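Local coordinates for protein glutathione S-transferase (Ceriporiopsis subvermispora, PDB 6J3E) that probably transfers glutathione to electrophilic substrates, as a serine-type glutathione S-transferase of a wood-rotting fungus, at residues Gln184-Leu189 with Thr234-Lys239; Leu197-Leu200 with Tyr206-Ile209. All blocks are in the same frame, centred on the assembly; numbering follows the deposited sequence.

Overall arrangement
Both contacts lie in the helical C-terminal domain, on the same side of the chain's centre, with their own centres about 13 Å apart. Contact 1 joins the end of helix 169-189 to the start of helix 235-247. Contact 2 falls within the chain between these two segments, where the loop holding 197-200 packs on the first turn of helix 206-222. They also touch directly: Leu189 CD2 lies 3.6 Å from Phe199 CD1, and Lys239 O lies 3.5 Å from Leu197 CD2. The loop thus reaches both partners of contact 1, and helices 169-189, 206-222 and 235-247 are tied into one body. Residues of both contacts also pack on the second subunit.

Contact 1: Gln184-Leu189 with Thr234-Lys239; sequences QIAKWL and TWDDGK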
loop_
_atom_site.group_PDB
_atom_site.type_symbol
_atom_site.label_atom_id
_atom_site.label_comp_id
_atom_site.label_asym_id
_atom_site.label_seq_id
_atom_site.Cartn_x
_atom_site.Cartn_y
_atom_site.Cartn_z
ATOM N N GLN A 184 5.477 -9.836 3.120
ATOM C CA GLN A 184 4.171 -9.281 2.832
ATOM C C GLN A 184 3.917 -9.258 1.337
ATOM O O GLN A 184 2.786 -9.484 0.889
ATOM C CB GLN A 184 4.058 -7.883 3.410
ATOM C CG GLN A 184 4.295 -7.837 4.878
ATOM C CD GLN A 184 4.478 -6.416 5.328
ATOM O OE1 GLN A 184 5.598 -5.974 5.612
ATOM N NE2 GLN A 184 3.378 -5.668 5.377
ATOM N N ILE A 185 4.945 -8.984 0.538
ATOM C CA ILE A 185 4.715 -9.014 -0.898
ATOM C C ILE A 185 4.333 -10.424 -1.317
ATOM O O ILE A 185 3.357 -10.623 -2.054
ATOM C CB ILE A 185 5.940 -8.501 -1.674
ATOM C CG1 ILE A 185 6.331 -7.099 -1.208
ATOM C CG2 ILE A 185 5.629 -8.450 -3.182
ATOM C CD1 ILE A 185 7.313 -6.422 -2.169
ATOM N N ALA A 186 5.056 -11.423 -0.801
ATOM C CA ALA A 186 4.757 -12.807 -1.135
ATOM C C ALA A 186 3.321 -13.156 -0.778
ATOM O O ALA A 186 2.604 -13.745 -1.592
ATOM C CB ALA A 186 5.736 -13.749 -0.434
ATOM N N LYS A 187 2.870 -12.753 0.415
ATOM C CA LYS A 187 1.488 -13.010 0.800
ATOM C C LYS A 187 0.509 -12.273 -0.117
ATOM O O LYS A 187 -0.512 -12.842 -0.518
ATOM C CB LYS A 187 1.274 -12.649 2.276
ATOM C CG LYS A 187 1.550 -13.814 3.254
ATOM C CD LYS A 187 1.012 -15.167 2.681
ATOM C CE LYS A 187 0.356 -16.074 3.736
ATOM N NZ LYS A 187 -0.663 -17.006 3.137
ATOM N N TRP A 188 0.825 -11.030 -0.515
ATOM C CA TRP A 188 -0.028 -10.348 -1.492
ATOM C C TRP A 188 -0.165 -11.153 -2.779
ATOM O O TRP A 188 -1.247 -11.199 -3.373
ATOM C CB TRP A 188 0.521 -8.970 -1.834
ATOM C CG TRP A 188 0.692 -8.089 -0.684
ATOM C CD1 TRP A 188 0.152 -8.237 0.556
ATOM C CD2 TRP A 188 1.487 -6.904 -0.643
ATOM N NE1 TRP A 188 0.560 -7.209 1.369
ATOM C CE2 TRP A 188 1.383 -6.377 0.656
ATOM C CE3 TRP A 188 2.278 -6.236 -1.581
ATOM C CZ2 TRP A 188 2.037 -5.213 1.040
ATOM C CZ3 TRP A 188 2.930 -5.084 -1.194
ATOM C CH2 TRP A 188 2.803 -4.586 0.103
ATOM N N LEU A 189 0.933 -11.767 -3.235
ATOM C CA LEU A 189 0.981 -12.462 -4.512
ATOM C C LEU A 189 0.320 -13.827 -4.474
ATOM O O LEU A 189 0.150 -14.427 -5.542
ATOM C CB LEU A 189 2.426 -12.627 -4.982
ATOM C CG LEU A 189 2.945 -11.312 -5.513
ATOM C CD1 LEU A 189 4.461 -11.376 -5.772
ATOM C CD2 LEU A 189 2.151 -10.957 -6.785
ATOM N N THR A 234 17.129 -17.445 -1.573
ATOM C CA THR A 234 16.374 -18.561 -1.023
ATOM C C THR A 234 15.078 -18.121 -0.363
ATOM O O THR A 234 14.279 -18.975 0.031
ATOM C CB THR A 234 17.195 -19.324 0.009
ATOM O OG1 THR A 234 17.104 -18.645 1.272
ATOM C CG2 THR A 234 18.649 -19.420 -0.427
ATOM N N TRP A 235 14.863 -16.820 -0.206
ATOM C CA TRP A 235 13.679 -16.360 0.505
ATOM C C TRP A 235 12.416 -16.734 -0.258
ATOM O O TRP A 235 12.371 -16.667 -1.493
ATOM C CB TRP A 235 13.716 -14.849 0.695
ATOM C CG TRP A 235 14.779 -14.347 1.579
ATOM C CD1 TRP A 235 15.744 -15.072 2.220
ATOM C CD2 TRP A 235 14.998 -12.983 1.933
ATOM N NE1 TRP A 235 16.550 -14.237 2.948
ATOM C CE2 TRP A 235 16.110 -12.949 2.790
ATOM C CE3 TRP A 235 14.359 -11.778 1.600
ATOM C CZ2 TRP A 235 16.598 -11.758 3.328
ATOM C CZ3 TRP A 235 14.841 -10.594 2.136
ATOM C CH2 TRP A 235 15.954 -10.592 2.984
ATOM N N ASP A 236 11.375 -17.092 0.495
ATOM C CA ASP A 236 10.055 -17.356 -0.070
ATOM C C ASP A 236 10.152 -18.339 -1.225
ATOM O O ASP A 236 9.689 -18.070 -2.338
ATOM C CB ASP A 236 9.379 -16.061 -0.521
ATOM C CG ASP A 236 9.183 -15.081 0.618
ATOM O OD1 ASP A 236 8.416 -15.408 1.558
ATOM O OD2 ASP A 236 9.792 -13.980 0.567
ATOM N N ASP A 237 10.800 -19.477 -0.957
ATOM C CA ASP A 237 10.931 -20.538 -1.951
ATOM C C ASP A 237 11.533 -19.980 -3.236
ATOM O O ASP A 237 11.125 -20.326 -4.347
ATOM C CB ASP A 237 9.574 -21.213 -2.197
ATOM C CG ASP A 237 9.695 -22.533 -2.938
ATOM O OD1 ASP A 237 10.130 -23.532 -2.317
ATOM O OD2 ASP A 237 9.326 -22.578 -4.134
ATOM N N GLY A 238 12.494 -19.070 -3.068
ATOM C CA GLY A 238 13.195 -18.421 -4.154
ATOM C C GLY A 238 12.385 -17.442 -4.966
ATOM O O GLY A 238 12.825 -17.070 -6.064
ATOM N N LYS A 239 11.231 -16.985 -4.457
ATOM C CA LYS A 239 10.313 -16.206 -5.292
ATOM C C LYS A 239 11.003 -15.015 -5.948
ATOM O O LYS A 239 10.735 -14.695 -7.114
ATOM C CB LYS A 239 9.104 -15.725 -4.480
ATOM C CG LYS A 239 8.131 -14.870 -5.301
ATOM C CD LYS A 239 6.911 -14.445 -4.494
ATOM C CE LYS A 239 6.004 -15.634 -4.174
ATOM N NZ LYS A 239 5.394 -16.255 -5.379
#
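Asp236 reaches across to Ala186 and lays its carboxylate against the alanine methyl, with OD1 of Asp236 3.7 Å from CB of Ala186. Asp236 OD2 is farther off, at 4.2 Å from Ala186 CB, and its polar partner is the indole Trp240 NE1, one turn on in the same helix. The backbone of Asp236, Asp237 and Gly238 has positive phi, a left-handed course that gives way to right-handed helix at Lys239. Lys239 N bonds back to Asp236 O at 2.8 Å, and both residues direct their CB toward 184-189. Lys239 leaves the backbone extended, then bends twice (chi3 -69°, chi4 -65°), which brings its methylenes alongside the other helix while the ammonium turns aside. CE of Lys239 comes 4.2 Å from Ala186 CB, and CD of Lys239 meets Leu189 CD1 at 4.1 Å, the two chains crossing obliquely. NZ of this buried lysine has its partners beyond the two segments: a salt bridge to Asp195 and a hydrogen bond to Lys196 O; the lysine thus offers carbon to helix 169-189 and charge to the loop that follows it. No hydrogen bond joins the segments. Their axes pass 10.8 Å apart at 42°, and Trp240, touching both Ile185 and Ala186, adds to the interface. Helix 169-189 also packs on helix 109-136, through Ile185 and Trp188. This is side-by-side helix packing in the all-helical C-terminal domain of the glutathione S-transferase fold, away from the glutathione-binding residues.

Contact 2: Leu197-Leu200 with Tyr206-Ile209; sequences LLFL and YADI
Asp208 and Phe199 run past each other in opposite directions, and their flat groups are turned 39° apart. OD1 of Asp208 arrives at the edge of the phenyl ring, in its plane, 3.6 Å from Phe199 CD1. The same oxygen uses its syn lone pair to take Phe199 N at 2.8 Å in a fairly straight bond (161°). Ala207 approaches differently: its CB sits over one face of that ring, 4.0 Å from Phe199 CD1. Asp208 OD2 accepts from Ser205 N, the bond from third residue to N-cap that belongs to a capping box, in the Ser-x-x-Asp sequence familiar at this helix start in glutathione S-transferases. With chi1 at -45°, CG of Asp208 lies beside its own backbone N, and the carboxylate can serve both the helix end and the loop. A leucine here would probably leave Phe199 N and Ser205 N without their acceptor and let the loop shift against the helix. Leu198 crosses the aspartate at about a right angle, with CD2 of Leu198 3.8 Å from Asp208 CG. A water bridges Asp208 OD2 to Leu200 N, and Phe115 meets the Phe199 ring edge-to-face.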
loop_
_atom_site.group_PDB
_atom_site.type_symbol
_atom_site.label_atom_id
_atom_site.label_comp_id
_atom_site.label_asym_id
_atom_site.label_seq_id
_atom_site.Cartn_x
_atom_site.Cartn_y
_atom_site.Cartn_z
ATOM N N LEU A 197 3.814 -15.125 -9.655
ATOM C CA LEU A 197 5.020 -14.325 -9.709
ATOM C C LEU A 197 4.757 -12.919 -10.213
ATOM O O LEU A 197 5.514 -12.003 -9.873
ATOM C CB LEU A 197 6.071 -15.002 -10.589
ATOM C CG LEU A 197 6.793 -16.089 -9.806
ATOM C CD1 LEU A 197 7.130 -17.213 -10.735
ATOM C CD2 LEU A 197 8.033 -15.512 -9.146
ATOM N N LEU A 198 3.706 -12.727 -10.993
ATOM C CA LEU A 198 3.307 -11.420 -11.467
ATOM C C LEU A 198 1.985 -11.027 -10.831
ATOM O O LEU A 198 1.105 -11.870 -10.604
ATOM C CB LEU A 198 3.167 -11.417 -12.980
ATOM C CG LEU A 198 4.351 -12.006 -13.738
ATOM C CD1 LEU A 198 4.158 -11.730 -15.219
ATOM C CD2 LEU A 198 5.683 -11.428 -13.227
ATOM N N PHE A 199 1.836 -9.726 -10.584
ATOM C CA PHE A 199 0.651 -9.242 -9.878
ATOM C C PHE A 199 -0.645 -9.522 -10.639
ATOM O O PHE A 199 -1.646 -9.916 -10.026
ATOM C CB PHE A 199 0.798 -7.754 -9.578
ATOM C CG PHE A 199 1.385 -7.506 -8.244
ATOM C CD1 PHE A 199 2.750 -7.686 -8.036
ATOM C CD2 PHE A 199 0.574 -7.166 -7.178
ATOM C CE1 PHE A 199 3.304 -7.499 -6.789
ATOM C CE2 PHE A 199 1.121 -6.967 -5.920
ATOM C CZ PHE A 199 2.492 -7.142 -5.724
ATOM N N LEU A 200 -0.661 -9.296 -11.966
ATOM C CA LEU A 200 -1.855 -9.550 -12.772
ATOM C C LEU A 200 -2.000 -11.005 -13.186
ATOM O O LEU A 200 -2.917 -11.313 -13.954
ATOM C CB LEU A 200 -1.878 -8.693 -14.043
ATOM C CG LEU A 200 -1.499 -7.220 -14.019
ATOM C CD1 LEU A 200 -1.458 -6.687 -15.452
ATOM C CD2 LEU A 200 -2.460 -6.405 -13.163
ATOM N N TYR A 206 3.595 -2.789 -14.304
ATOM C CA TYR A 206 4.614 -1.942 -13.678
ATOM C C TYR A 206 4.885 -2.363 -12.243
ATOM O O TYR A 206 5.972 -2.085 -11.728
ATOM C CB TYR A 206 4.227 -0.448 -13.733
ATOM C CG TYR A 206 5.231 0.499 -13.062
ATOM C CD1 TYR A 206 6.454 0.808 -13.661
ATOM C CD2 TYR A 206 4.951 1.084 -11.834
ATOM C CE1 TYR A 206 7.376 1.677 -13.037
ATOM C CE2 TYR A 206 5.876 1.943 -11.196
ATOM C CZ TYR A 206 7.073 2.238 -11.807
ATOM O OH TYR A 206 7.968 3.068 -11.166
ATOM N N ALA A 207 3.941 -3.061 -11.596
ATOM C CA ALA A 207 4.165 -3.473 -10.210
ATOM C C ALA A 207 5.262 -4.527 -10.124
ATOM O O ALA A 207 6.064 -4.523 -9.183
ATOM C CB ALA A 207 2.865 -3.982 -9.582
ATOM N N ASP A 208 5.300 -5.431 -11.103
ATOM C CA ASP A 208 6.385 -6.391 -11.228
ATOM C C ASP A 208 7.699 -5.684 -11.489
ATOM O O ASP A 208 8.735 -6.057 -10.928
ATOM C CB ASP A 208 6.095 -7.367 -12.375
ATOM C CG ASP A 208 4.670 -7.883 -12.360
ATOM O OD1 ASP A 208 4.193 -8.342 -11.290
ATOM O OD2 ASP A 208 4.019 -7.815 -13.428
ATOM N N ILE A 209 7.675 -4.686 -12.371
ATOM C CA ILE A 209 8.887 -3.956 -12.710
ATOM C C ILE A 209 9.413 -3.248 -11.479
ATOM O O ILE A 209 10.625 -3.200 -11.241
ATOM C CB ILE A 209 8.604 -2.979 -13.869
ATOM C CG1 ILE A 209 8.194 -3.760 -15.109
ATOM C CG2 ILE A 209 9.816 -2.095 -14.162
ATOM C CD1 ILE A 209 7.728 -2.899 -16.257
HETATM O O HOH W 1 1.515 -8.271 -13.466
#